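Local structure of hypothetical protein PH1789 (Pyrococcus horikoshii, 1WR2) at residues M20-E24 with L108-V112; K2-V8 with Q27-Y32. The protein is of unknown function but belongs to the ATP-grasp family, whose members build their fold from lobes of antiparallel sheet and packed helices. All blocks are in the same frame, centred on the assembly; numbering follows the deposited sequence.

Contact 1 (M20-E24 with L108-V112)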
ATOM      1  N   MET A  20      -7.991   8.213  -0.229  1.00 39.35           N
ATOM      2  CA  MET A  20      -7.074   8.331   0.896  1.00 38.52           C
ATOM      3  C   MET A  20      -5.632   8.342   0.395  1.00 38.66           C
ATOM      4  O   MET A  20      -5.286   7.607  -0.533  1.00 38.49           O
ATOM      5  CB  MET A  20      -7.255   7.150   1.853  1.00 36.48           C
ATOM      6  CG  MET A  20      -8.661   6.972   2.373  1.00 38.92           C
ATOM      7  SD  MET A  20      -8.761   5.673   3.628  1.00 42.26           S
ATOM      8  CE  MET A  20      -8.131   6.540   5.060  1.00 40.92           C
ATOM      9  N   VAL A  21      -4.786   9.167   1.008  1.00 37.60           N
ATOM     10  CA  VAL A  21      -3.378   9.219   0.616  1.00 34.59           C
ATOM     11  C   VAL A  21      -2.670   8.040   1.276  1.00 33.02           C
ATOM     12  O   VAL A  21      -3.195   7.439   2.204  1.00 32.76           O
ATOM     13  CB  VAL A  21      -2.710  10.562   1.029  1.00 36.42           C
ATOM     14  CG1 VAL A  21      -3.367  11.716   0.267  1.00 34.17           C
ATOM     15  CG2 VAL A  21      -2.835  10.774   2.517  1.00 34.24           C
ATOM     16  N   GLU A  22      -1.484   7.705   0.791  1.00 33.31           N
ATOM     17  CA  GLU A  22      -0.750   6.554   1.300  1.00 34.51           C
ATOM     18  C   GLU A  22      -0.678   6.406   2.817  1.00 34.06           C
ATOM     19  O   GLU A  22      -0.940   5.326   3.336  1.00 32.54           O
ATOM     20  CB  GLU A  22       0.670   6.536   0.726  1.00 36.63           C
ATOM     21  CG  GLU A  22       1.449   5.268   1.042  1.00 35.35           C
ATOM     22  CD  GLU A  22       2.822   5.250   0.388  1.00 35.43           C
ATOM     23  OE1 GLU A  22       3.077   6.088  -0.508  1.00 33.06           O
ATOM     24  OE2 GLU A  22       3.641   4.391   0.765  1.00 34.07           O
ATOM     25  N   TYR A  23      -0.345   7.476   3.537  1.00 34.66           N
ATOM     26  CA  TYR A  23      -0.229   7.341   4.982  1.00 37.32           C
ATOM     27  C   TYR A  23      -1.563   7.087   5.654  1.00 37.42           C
ATOM     28  O   TYR A  23      -1.614   6.387   6.661  1.00 37.82           O
ATOM     29  CB  TYR A  23       0.490   8.556   5.605  1.00 41.83           C
ATOM     30  CG  TYR A  23      -0.351   9.793   5.810  1.00 44.32           C
ATOM     31  CD1 TYR A  23      -1.249   9.888   6.875  1.00 46.48           C
ATOM     32  CD2 TYR A  23      -0.250  10.874   4.938  1.00 45.64           C
ATOM     33  CE1 TYR A  23      -2.029  11.040   7.060  1.00 47.75           C
ATOM     34  CE2 TYR A  23      -1.020  12.022   5.112  1.00 46.79           C
ATOM     35  CZ  TYR A  23      -1.907  12.097   6.172  1.00 46.94           C
ATOM     36  OH  TYR A  23      -2.675  13.222   6.323  1.00 47.99           O
ATOM     37  N   GLU A  24      -2.649   7.626   5.096  1.00 35.88           N
ATOM     38  CA  GLU A  24      -3.982   7.422   5.685  1.00 37.65           C
ATOM     39  C   GLU A  24      -4.443   5.993   5.443  1.00 36.61           C
ATOM     40  O   GLU A  24      -5.038   5.366   6.316  1.00 39.05           O
ATOM     41  CB  GLU A  24      -5.008   8.379   5.070  1.00 36.06           C
ATOM     42  CG  GLU A  24      -4.677   9.840   5.261  1.00 39.03           C
ATOM     43  CD  GLU A  24      -5.573  10.748   4.442  1.00 39.82           C
ATOM     44  OE1 GLU A  24      -5.885  10.385   3.289  1.00 37.53           O
ATOM     45  OE2 GLU A  24      -5.949  11.825   4.947  1.00 41.89           O
ATOM     46  N   LEU A 108      -0.111  17.581   2.020  1.00 38.37           N
ATOM     47  CA  LEU A 108      -0.321  17.149   3.395  1.00 39.19           C
ATOM     48  C   LEU A 108       0.985  16.878   4.125  1.00 39.17           C
ATOM     49  O   LEU A 108       1.008  16.782   5.354  1.00 39.61           O
ATOM     50  CB  LEU A 108      -1.186  15.887   3.431  1.00 40.35           C
ATOM     51  CG  LEU A 108      -2.619  16.030   2.913  1.00 40.92           C
ATOM     52  CD1 LEU A 108      -3.335  14.686   3.010  1.00 42.28           C
ATOM     53  CD2 LEU A 108      -3.349  17.083   3.730  1.00 42.65           C
ATOM     54  N   GLY A 109       2.068  16.747   3.367  1.00 36.89           N
ATOM     55  CA  GLY A 109       3.360  16.478   3.971  1.00 35.02           C
ATOM     56  C   GLY A 109       4.148  15.488   3.139  1.00 32.92           C
ATOM     57  O   GLY A 109       3.748  15.167   2.025  1.00 32.03           O
ATOM     58  N   VAL A 110       5.269  15.010   3.670  1.00 31.04           N
ATOM     59  CA  VAL A 110       6.103  14.055   2.954  1.00 29.44           C
ATOM     60  C   VAL A 110       6.361  12.821   3.796  1.00 30.82           C
ATOM     61  O   VAL A 110       6.799  12.917   4.943  1.00 28.63           O
ATOM     62  CB  VAL A 110       7.463  14.662   2.570  1.00 26.72           C
ATOM     63  CG1 VAL A 110       8.315  13.615   1.874  1.00 28.01           C
ATOM     64  CG2 VAL A 110       7.250  15.856   1.670  1.00 29.01           C
ATOM     65  N   LEU A 111       6.084  11.660   3.225  1.00 31.33           N
ATOM     66  CA  LEU A 111       6.287  10.416   3.939  1.00 32.46           C
ATOM     67  C   LEU A 111       7.758  10.022   3.853  1.00 34.00           C
ATOM     68  O   LEU A 111       8.341   9.959   2.759  1.00 33.98           O
ATOM     69  CB  LEU A 111       5.395   9.323   3.331  1.00 34.23           C
ATOM     70  CG  LEU A 111       5.028   8.131   4.218  1.00 38.62           C
ATOM     71  CD1 LEU A 111       4.514   8.634   5.558  1.00 39.34           C
ATOM     72  CD2 LEU A 111       3.965   7.281   3.529  1.00 38.64           C
ATOM     73  N   VAL A 112       8.367   9.803   5.015  1.00 33.49           N
ATOM     74  CA  VAL A 112       9.764   9.386   5.089  1.00 34.10           C
ATOM     75  C   VAL A 112       9.696   7.918   5.479  1.00 34.55           C
ATOM     76  O   VAL A 112       9.242   7.590   6.573  1.00 33.69           O
ATOM     77  CB  VAL A 112      10.547  10.145   6.184  1.00 33.46           C
ATOM     78  CG1 VAL A 112      12.005   9.730   6.152  1.00 32.92           C
ATOM     79  CG2 VAL A 112      10.410  11.635   5.994  1.00 30.96           C
TER
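Tyr23 and Leu111 mark the nearer end of this contact, their CA atoms 7.3 Å apart, and Val21 and Leu108 the farther. Residues 20-24 lead into the first turn of helix 22-30, and residues 108-112 enter strand 109-114 of another sheet. No hydrogen bond joins the two backbones, and the two segments meet through side chains. Leu108 reaches over with a single methyl: its CD1 touches both methyls of Val21, with CG2 at 4.0 Å, and meets the phenol end of Tyr23, where OH lies 3.7 Å from it. The leucine crosses the tyrosine at about a right angle and approaches the ring obliquely. A chi1 of 80° sets CG of Tyr23 between the backbone N and the carbonyl carbon, and CG of Glu24 covers one face of the ring near the rim. Leu111 divides its two methyls between neighbours: CD1 rests on CB of Tyr23, and CD2 lies over the face of the Glu22 carboxylate, 3.9 Å from CD, the two side chains crossing at about a right angle. That carboxylate forms salt bridges with Lys26, Lys62 and Lys71, although Asp229, a like charge, also lies close to it. Glu24 turns back on its own turn, taking the N-H of Val21 on OE1 at 2.8 Å and 164°, from the anti side and tilted 25° from the carboxylate plane; Arg17 pairs with its other oxygen, OE2. Val21 is the helix N-cap residue, and Glu24 thus satisfies its amide as the helix begins. The chemistry divides accordingly: leucine methyls make the union between the sheet and the helix start, while buried carboxylates are compensated by lysines, an arginine and a backbone amide.

Contact 2 (K2-V8 with Q27-Y32)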
ATOM      1  N   LYS A   2     -12.753  -2.037  13.738  1.00 71.05           N
ATOM      2  CA  LYS A   2     -11.699  -1.432  14.547  1.00 68.26           C
ATOM      3  C   LYS A   2     -11.900   0.082  14.526  1.00 67.16           C
ATOM      4  O   LYS A   2     -11.874   0.711  13.467  1.00 65.84           O
ATOM      5  CB  LYS A   2     -10.320  -1.790  13.987  1.00 68.34           C
ATOM      6  CG  LYS A   2      -9.175  -1.067  14.677  1.00 68.50           C
ATOM      7  CD  LYS A   2      -9.049  -1.482  16.135  1.00 69.17           C
ATOM      8  CE  LYS A   2      -8.141  -0.527  16.895  1.00 69.13           C
ATOM      9  NZ  LYS A   2      -6.799  -0.396  16.260  1.00 68.86           N
ATOM     10  N   GLU A   3     -12.105   0.660  15.704  1.00 65.88           N
ATOM     11  CA  GLU A   3     -12.346   2.090  15.825  1.00 64.62           C
ATOM     12  C   GLU A   3     -11.314   2.986  15.147  1.00 61.26           C
ATOM     13  O   GLU A   3     -11.678   3.942  14.466  1.00 59.84           O
ATOM     14  CB  GLU A   3     -12.475   2.478  17.302  1.00 68.32           C
ATOM     15  CG  GLU A   3     -12.932   3.916  17.515  1.00 72.42           C
ATOM     16  CD  GLU A   3     -14.148   4.271  16.666  1.00 74.84           C
ATOM     17  OE1 GLU A   3     -15.174   3.558  16.763  1.00 76.40           O
ATOM     18  OE2 GLU A   3     -14.077   5.260  15.904  1.00 74.59           O
ATOM     19  N   GLU A   4     -10.033   2.685  15.331  1.00 58.79           N
ATOM     20  CA  GLU A   4      -8.979   3.496  14.723  1.00 56.33           C
ATOM     21  C   GLU A   4      -9.171   3.646  13.215  1.00 53.90           C
ATOM     22  O   GLU A   4      -8.949   4.721  12.657  1.00 52.57           O
ATOM     23  CB  GLU A   4      -7.607   2.882  15.020  1.00 58.12           C
ATOM     24  CG  GLU A   4      -6.422   3.622  14.391  1.00 61.08           C
ATOM     25  CD  GLU A   4      -6.426   5.121  14.664  1.00 63.78           C
ATOM     26  OE1 GLU A   4      -6.760   5.530  15.800  1.00 65.53           O
ATOM     27  OE2 GLU A   4      -6.078   5.895  13.745  1.00 64.16           O
ATOM     28  N   ALA A   5      -9.594   2.569  12.562  1.00 51.53           N
ATOM     29  CA  ALA A   5      -9.815   2.592  11.120  1.00 51.17           C
ATOM     30  C   ALA A   5     -10.984   3.503  10.778  1.00 49.59           C
ATOM     31  O   ALA A   5     -10.886   4.338   9.882  1.00 49.32           O
ATOM     32  CB  ALA A   5     -10.085   1.172  10.604  1.00 50.89           C
ATOM     33  N   VAL A   6     -12.090   3.339  11.498  1.00 49.15           N
ATOM     34  CA  VAL A   6     -13.282   4.148  11.271  1.00 50.53           C
ATOM     35  C   VAL A   6     -12.979   5.618  11.541  1.00 50.35           C
ATOM     36  O   VAL A   6     -13.574   6.511  10.938  1.00 50.02           O
ATOM     37  CB  VAL A   6     -14.449   3.700  12.194  1.00 51.14           C
ATOM     38  CG1 VAL A   6     -15.651   4.617  12.002  1.00 50.97           C
ATOM     39  CG2 VAL A   6     -14.835   2.262  11.888  1.00 51.25           C
ATOM     40  N   ARG A   7     -12.041   5.857  12.449  1.00 52.13           N
ATOM     41  CA  ARG A   7     -11.654   7.212  12.821  1.00 54.28           C
ATOM     42  C   ARG A   7     -10.937   7.892  11.657  1.00 54.21           C
ATOM     43  O   ARG A   7     -11.325   8.976  11.219  1.00 55.13           O
ATOM     44  CB  ARG A   7     -10.730   7.170  14.038  1.00 57.31           C
ATOM     45  CG  ARG A   7     -10.709   8.455  14.858  1.00 61.77           C
ATOM     46  CD  ARG A   7      -9.316   8.719  15.397  1.00 65.21           C
ATOM     47  NE  ARG A   7      -8.452   9.259  14.350  1.00 69.67           N
ATOM     48  CZ  ARG A   7      -7.125   9.284  14.409  1.00 70.93           C
ATOM     49  NH1 ARG A   7      -6.497   8.792  15.467  1.00 71.99           N
ATOM     50  NH2 ARG A   7      -6.427   9.811  13.411  1.00 72.53           N
ATOM     51  N   VAL A   8      -9.890   7.244  11.157  1.00 52.98           N
ATOM     52  CA  VAL A   8      -9.125   7.786  10.045  1.00 50.87           C
ATOM     53  C   VAL A   8     -10.039   7.956   8.835  1.00 49.75           C
ATOM     54  O   VAL A   8      -9.970   8.965   8.133  1.00 50.22           O
ATOM     55  CB  VAL A   8      -7.941   6.860   9.683  1.00 50.84           C
ATOM     56  CG1 VAL A   8      -7.064   7.518   8.631  1.00 50.23           C
ATOM     57  CG2 VAL A   8      -7.128   6.550  10.931  1.00 50.41           C
ATOM     58  N   GLN A  27      -2.712   3.594   7.757  1.00 37.15           N
ATOM     59  CA  GLN A  27      -3.210   3.658   9.122  1.00 38.49           C
ATOM     60  C   GLN A  27      -4.365   2.662   9.217  1.00 39.04           C
ATOM     61  O   GLN A  27      -4.514   1.961  10.212  1.00 37.43           O
ATOM     62  CB  GLN A  27      -3.709   5.067   9.446  1.00 39.97           C
ATOM     63  CG  GLN A  27      -2.603   6.062   9.781  1.00 43.48           C
ATOM     64  CD  GLN A  27      -3.129   7.478   9.931  1.00 46.92           C
ATOM     65  OE1 GLN A  27      -3.334   8.187   8.943  1.00 49.94           O
ATOM     66  NE2 GLN A  27      -3.372   7.890  11.169  1.00 48.92           N
ATOM     67  N   VAL A  28      -5.189   2.604   8.173  1.00 38.49           N
ATOM     68  CA  VAL A  28      -6.307   1.667   8.164  1.00 38.53           C
ATOM     69  C   VAL A  28      -5.751   0.242   8.179  1.00 37.85           C
ATOM     70  O   VAL A  28      -6.225  -0.620   8.923  1.00 38.73           O
ATOM     71  CB  VAL A  28      -7.182   1.852   6.911  1.00 39.26           C
ATOM     72  CG1 VAL A  28      -8.257   0.773   6.861  1.00 40.44           C
ATOM     73  CG2 VAL A  28      -7.820   3.232   6.926  1.00 39.66           C
ATOM     74  N   LEU A  29      -4.730   0.008   7.364  1.00 34.93           N
ATOM     75  CA  LEU A  29      -4.115  -1.304   7.277  1.00 35.91           C
ATOM     76  C   LEU A  29      -3.509  -1.740   8.608  1.00 37.69           C
ATOM     77  O   LEU A  29      -3.745  -2.861   9.059  1.00 39.12           O
ATOM     78  CB  LEU A  29      -3.056  -1.319   6.171  1.00 33.60           C
ATOM     79  CG  LEU A  29      -3.561  -0.947   4.764  1.00 32.07           C
ATOM     80  CD1 LEU A  29      -2.434  -1.123   3.753  1.00 30.28           C
ATOM     81  CD2 LEU A  29      -4.733  -1.826   4.374  1.00 28.62           C
ATOM     82  N   LYS A  30      -2.741  -0.859   9.243  1.00 38.02           N
ATOM     83  CA  LYS A  30      -2.128  -1.188  10.525  1.00 39.90           C
ATOM     84  C   LYS A  30      -3.168  -1.510  11.599  1.00 39.88           C
ATOM     85  O   LYS A  30      -2.951  -2.385  12.438  1.00 38.63           O
ATOM     86  CB  LYS A  30      -1.233  -0.037  11.007  1.00 42.07           C
ATOM     87  CG  LYS A  30       0.065   0.105  10.224  1.00 47.55           C
ATOM     88  CD  LYS A  30       0.999   1.149  10.830  1.00 52.44           C
ATOM     89  CE  LYS A  30       0.418   2.546  10.744  1.00 54.10           C
ATOM     90  NZ  LYS A  30       1.386   3.553  11.255  1.00 56.88           N
ATOM     91  N   ALA A  31      -4.294  -0.804  11.565  1.00 40.55           N
ATOM     92  CA  ALA A  31      -5.360  -1.007  12.537  1.00 41.77           C
ATOM     93  C   ALA A  31      -5.864  -2.445  12.506  1.00 44.36           C
ATOM     94  O   ALA A  31      -6.525  -2.902  13.443  1.00 43.22           O
ATOM     95  CB  ALA A  31      -6.509  -0.043  12.259  1.00 42.99           C
ATOM     96  N   TYR A  32      -5.552  -3.155  11.419  1.00 43.61           N
ATOM     97  CA  TYR A  32      -5.964  -4.543  11.269  1.00 42.93           C
ATOM     98  C   TYR A  32      -4.774  -5.499  11.322  1.00 41.63           C
ATOM     99  O   TYR A  32      -4.862  -6.658  10.917  1.00 40.64           O
ATOM    100  CB  TYR A  32      -6.761  -4.713   9.969  1.00 42.75           C
ATOM    101  CG  TYR A  32      -8.224  -4.354  10.130  1.00 42.65           C
ATOM    102  CD1 TYR A  32      -9.171  -5.334  10.417  1.00 43.68           C
ATOM    103  CD2 TYR A  32      -8.653  -3.029  10.054  1.00 42.26           C
ATOM    104  CE1 TYR A  32     -10.512  -5.001  10.628  1.00 44.18           C
ATOM    105  CE2 TYR A  32      -9.988  -2.688  10.264  1.00 43.72           C
ATOM    106  CZ  TYR A  32     -10.910  -3.684  10.551  1.00 43.47           C
ATOM    107  OH  TYR A  32     -12.230  -3.361  10.753  1.00 45.91           O
TER
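Ala5 and Val28, with CA atoms 4.7 Å apart, mark the closest approach of helix 3-14 to helix 22-30, near the start of the first and the later turns of the second. Such proximity is possible because small side chains face each other: CB of Ala5 lies 4.1 Å from CB of Ala31 and also touches CG1 of Val28. The same methyl sits at the edge of the Tyr32 ring, near its plane, 3.9 Å from CE2. Lys2, the N-cap residue of its helix, flanks this patch with its aliphatic chain. Its CG, anti to the backbone N (chi1 173°), lies 3.7 Å from CB of Ala31; bends at chi2 and chi4 then keep the rest of the chain near that residue. CB of Lys2 meanwhile approaches the Tyr32 ring obliquely. A weak hydrogen bond runs from Lys2 N to Tyr32 OH, 3.3 Å long and bent to 155°. The phenol is also hydrogen-bonded to Asp203, so one oxygen links the start of helix 3-14 to helix 187-203, whose Leu200 packs on Val28 and Tyr32 as well. Farther along, both methyls of Val8 lie against one side of the Gln27 side chain, which crosses it at about a right angle; CG2 of Val8 lies 4.0 Å from CB of Gln27. At the outer margin Arg7 NH1 lies 3.3 Å from Glu4 OE1. That oxygen stands well out of the guanidinium plane, making the pair an attraction of charges without a directed N-H. The motif is close helix-helix packing through small side chains, Ala5 in particular, which sets helix 3-14 against helix 22-30 on the side of the larger antiparallel sheet where Val28 meets Ile232 of strand 225-234.

How the contacts relate
Both contacts draw on helix 22-30, contact 1 on its first turn and contact 2 on its later part and the residues that follow, so one short helix joins the four-stranded sheet to helix 3-14. Contact 1 is the buried one, and its charged groups have to be paired inside the protein; contact 2 is only partly buried, and its charges gather at the margin. The partners differ too: leucine branches from the strand segment reach to the helix start, whereas small side chains, Ala5 in particular, let two helices come close. Between the two sites packing is continuous, with Met20 CE touching both Val28 CG2 (3.8 Å) and Val8 CG1. Along the sequence their segments alternate.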